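Local structure of amidohydrolase 3 domain-containing protein (3IGH) at residues V383-F386 / K387-M390; L342-D345 / D346-E349. The protein is an uncharacterised protein of the amidohydrolase family, probably a metal-dependent hydrolase acting on carbon-nitrogen bonds other than peptide bonds. One frame throughout, in Å; residues are numbered along the deposited sequence.

Contact 1 of 2, residues V383-F386 / K387-M390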
# COMPACT_ATOMS: atom_id res chain seq x y z
N VAL A 383 39.07 -1.50 7.12
CA VAL A 383 38.50 -1.38 5.77
C VAL A 383 37.70 -2.62 5.35
O VAL A 383 38.24 -3.73 5.33
CB VAL A 383 39.61 -1.09 4.71
CG1 VAL A 383 39.05 -1.09 3.31
CG2 VAL A 383 40.29 0.23 4.99
N TYR A 384 36.42 -2.41 5.02
CA TYR A 384 35.53 -3.46 4.48
C TYR A 384 35.70 -4.79 5.21
O TYR A 384 35.94 -5.84 4.59
CB TYR A 384 35.74 -3.63 2.97
CG TYR A 384 35.42 -2.39 2.16
CD1 TYR A 384 34.21 -1.70 2.31
CD2 TYR A 384 36.33 -1.91 1.22
CE1 TYR A 384 33.94 -0.55 1.55
CE2 TYR A 384 36.07 -0.78 0.48
CZ TYR A 384 34.89 -0.10 0.65
OH TYR A 384 34.65 1.02 -0.11
N ARG A 385 35.59 -4.73 6.53
CA ARG A 385 35.95 -5.88 7.37
C ARG A 385 34.79 -6.84 7.55
O ARG A 385 34.28 -7.05 8.66
CB ARG A 385 36.59 -5.42 8.71
CG ARG A 385 35.74 -4.47 9.57
CD ARG A 385 36.56 -3.81 10.68
NE ARG A 385 37.27 -4.75 11.54
CZ ARG A 385 37.96 -4.40 12.63
NH1 ARG A 385 38.03 -3.14 13.02
NH2 ARG A 385 38.58 -5.33 13.35
N PHE A 386 34.40 -7.47 6.45
CA PHE A 386 33.12 -8.19 6.37
C PHE A 386 33.01 -9.40 7.29
O PHE A 386 31.94 -9.66 7.84
CB PHE A 386 32.81 -8.62 4.93
CG PHE A 386 32.80 -7.48 3.94
CD1 PHE A 386 33.30 -7.68 2.66
CD2 PHE A 386 32.30 -6.23 4.28
CE1 PHE A 386 33.30 -6.65 1.73
CE2 PHE A 386 32.31 -5.19 3.35
CZ PHE A 386 32.79 -5.41 2.07
N LYS A 387 34.12 -10.13 7.46
CA LYS A 387 34.15 -11.26 8.37
C LYS A 387 33.93 -10.82 9.81
O LYS A 387 33.10 -11.41 10.51
CB LYS A 387 35.45 -12.07 8.21
CG LYS A 387 35.40 -13.42 8.95
CD LYS A 387 36.64 -14.27 8.71
CE LYS A 387 36.41 -15.71 9.16
NZ LYS A 387 37.60 -16.58 8.91
N ASP A 388 34.63 -9.77 10.24
CA ASP A 388 34.40 -9.16 11.56
C ASP A 388 32.97 -8.66 11.76
O ASP A 388 32.39 -8.86 12.83
CB ASP A 388 35.38 -8.00 11.81
CG ASP A 388 36.83 -8.46 11.84
OD1 ASP A 388 37.07 -9.65 12.12
OD2 ASP A 388 37.72 -7.62 11.57
N LEU A 389 32.41 -7.99 10.75
CA LEU A 389 31.07 -7.41 10.86
C LEU A 389 29.96 -8.47 10.93
O LEU A 389 28.97 -8.30 11.66
CB LEU A 389 30.81 -6.44 9.70
CG LEU A 389 31.71 -5.19 9.66
CD1 LEU A 389 31.58 -4.42 8.34
CD2 LEU A 389 31.43 -4.27 10.86
N MET A 390 30.14 -9.57 10.18
CA MET A 390 29.18 -10.67 10.14
C MET A 390 29.02 -11.30 11.53
O MET A 390 27.96 -11.86 11.86
CB MET A 390 29.66 -11.72 9.13
CG MET A 390 28.57 -12.40 8.30
SD MET A 390 29.26 -13.34 6.90
CE MET A 390 30.46 -14.37 7.76
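The guanidinium of R385 meets D388 at its edge: OD2 of the aspartate lies in the guanidinium plane and is gripped side-on by two nitrogens, both reaching the same oxygen. R385 NE is 2.9 Å from D388 OD2 and approaches along the anti lone pair, on the side away from OD1. R385 NH2 stands 3.0 Å from the same D388 OD2 but comes from above the carboxylate plane. With the planes 63° apart, the pair is not coplanar. The ring of F386, for its part, has Y384 O over the centre of one face, 3.5 Å above its plane; I365 of helix 364-367 also touches F386.

R385 reaches D388 because its CG sits between the backbone N and the carbonyl carbon (chi1 57°) and its chain bends again at chi3. The R385 side chain also crosses that of L389 at about a right angle, with R385 CG 4.1 Å from L389 CG. In the backbone, L389 N donates to R385 O at 3.0 Å. The far nitrogen, NH1, turns to D345 in a salt bridge and to V343 O, so this buried cation is shared between two carboxylates. With an alanine here, D388 OD2 would probably be left without its two arginine donors and D345 without its cationic mate, and the bridge between the two helix starts would be cut.

A weak bond from F386 N to Y384 O, 2.9 Å, closes an inverse gamma turn centred on R385. That turn leads straight into helix 386-392 of this TIM-barrel-clan protein: R385 is the N-cap residue, and the salt bridge to D388, three residues on, straddles the helix start.

Contact 2 of 2, residues L342-D345 / D346-E349. With SO4 (sulfate ion), chain G.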
# COMPACT_ATOMS: atom_id res chain seq x y z
N LEU A 342 34.57 1.87 6.95
CA LEU A 342 35.65 1.98 7.93
C LEU A 342 35.06 1.81 9.32
O LEU A 342 34.33 2.69 9.79
CB LEU A 342 36.30 3.35 7.83
CG LEU A 342 37.48 3.62 6.91
CD1 LEU A 342 38.08 4.95 7.29
CD2 LEU A 342 38.53 2.56 7.07
N VAL A 343 35.35 0.68 9.96
CA VAL A 343 34.85 0.37 11.30
C VAL A 343 36.04 0.06 12.21
O VAL A 343 36.80 -0.87 11.92
CB VAL A 343 33.89 -0.84 11.29
CG1 VAL A 343 33.43 -1.19 12.70
CG2 VAL A 343 32.68 -0.58 10.37
N ARG A 344 36.20 0.82 13.29
CA ARG A 344 37.29 0.60 14.26
C ARG A 344 36.99 -0.60 15.15
O ARG A 344 35.82 -0.97 15.28
CB ARG A 344 37.47 1.84 15.15
CG ARG A 344 37.64 3.15 14.42
CD ARG A 344 37.99 4.28 15.40
NE ARG A 344 36.98 4.42 16.45
CZ ARG A 344 35.99 5.31 16.44
NH1 ARG A 344 35.12 5.33 17.44
NH2 ARG A 344 35.86 6.19 15.44
N ASP A 345 38.01 -1.19 15.77
CA ASP A 345 37.82 -2.33 16.69
C ASP A 345 36.83 -2.01 17.82
O ASP A 345 36.03 -2.87 18.19
CB ASP A 345 39.15 -2.81 17.31
CG ASP A 345 40.11 -3.41 16.29
OD1 ASP A 345 41.17 -3.93 16.73
OD2 ASP A 345 39.84 -3.37 15.06
N ASP A 346 36.87 -0.77 18.32
CA ASP A 346 35.96 -0.33 19.40
C ASP A 346 34.50 -0.19 18.95
O ASP A 346 33.58 -0.32 19.76
CB ASP A 346 36.47 0.97 20.04
CG ASP A 346 36.66 2.10 19.04
OD1 ASP A 346 35.66 2.75 18.67
OD2 ASP A 346 37.81 2.35 18.63
N GLN A 347 34.30 0.08 17.66
CA GLN A 347 32.96 0.25 17.11
C GLN A 347 32.23 -1.07 16.87
O GLN A 347 31.00 -1.08 16.75
CB GLN A 347 33.04 1.05 15.81
CG GLN A 347 33.34 2.52 16.02
CD GLN A 347 33.52 3.26 14.73
OE1 GLN A 347 34.19 2.78 13.82
NE2 GLN A 347 32.92 4.44 14.63
N LEU A 348 32.98 -2.17 16.81
CA LEU A 348 32.42 -3.50 16.62
C LEU A 348 31.47 -3.89 17.75
O LEU A 348 30.39 -4.41 17.50
CB LEU A 348 33.52 -4.55 16.48
CG LEU A 348 34.35 -4.58 15.19
CD1 LEU A 348 35.55 -5.49 15.34
CD2 LEU A 348 33.50 -5.02 13.99
N GLU A 349 31.87 -3.61 18.99
CA GLU A 349 31.04 -3.92 20.15
C GLU A 349 29.82 -3.00 20.23
O GLU A 349 28.74 -3.42 20.66
CB GLU A 349 31.86 -3.85 21.45
CG GLU A 349 31.21 -4.54 22.67
CD GLU A 349 31.08 -6.06 22.53
OE1 GLU A 349 30.15 -6.63 23.15
OE2 GLU A 349 31.88 -6.69 21.80
S SO4 G . 41.15 0.38 17.01
O1 SO4 G . 40.81 -0.28 15.76
O2 SO4 G . 41.54 1.76 16.74
O3 SO4 G . 39.99 0.40 17.91
O4 SO4 G . 42.26 -0.34 17.64
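Two charged groups set the pattern: R344 and D346 form a side-on salt bridge, with NE and NH1 of the arginine facing both carboxylate oxygens. R344 NH1 lies 2.9 Å from D346 OD1, while R344 NE is 3.1 Å from D346 OD2 and also bonds OD1. All three bonds use syn lone pairs, and the planes are only 30° apart. With chi1 at 57° the D346 carboxylate is folded back over its own main chain, toward R344. The remaining nitrogen of the arginine, NH2, pairs with D318 and D322 of helix 318-331.

Stacking comes from Q347. Its amide lies over one face of the R344 guanidinium, with Q347 CD 3.6 Å above the plane and the planes 19° apart.

Among the hydrogen bonds, the same amide is fixed at both ends. Q347 OE1 takes R344 N at 2.9 Å, an almost straight bond in the carbonyl plane and on a lone pair, while Q347 NE2 donates to D318 O. Weak backbone bonds from Q347 N and L348 N to R344 O begin the helical turn.

Apolar contact is slight: V343 CG1 rests 4.0 Å from L348 CD2, next to L389 of helix 386-392.

A sulfate, probably from the crystallisation liquor, sits at the helix start. D345 N donates to sulfate O1 at 2.9 Å. Sulfate O3 accepts a weak bond from D346 N, and W382 NE1 bonds the ion as well. The positive end of helix 345-354 would favour such an anion. Yet D346 OD2 is only 3.0 Å from sulfate O3, an approach likely to raise the aspartate's proton affinity, whereas R344, bonded to the same carboxylate, should lower it; the two influences oppose each other on one carboxylate.

Along the chain contact 2 comes first, at the entry to helix 345-354 after strand 336-337, and contact 1 follows at the entry to helix 386-392. Strand 357-360 and two short helices, 364-367 and 371-375, intervene. The centres are 10 Å apart, on the same side of the chain's centre, and the contacts touch directly, as closely as 2.7 Å between R385 NH1 and D345 OD2. Beside this polar meeting, L348 of helix 345-354 packs on L389 of helix 386-392, and V383 CG2 lies 3.6 Å from L342 CD2. Both belong to the amidohydrolase domain, of the TIM-barrel clan, where two loop-to-helix junctions distant in sequence are thus held side by side.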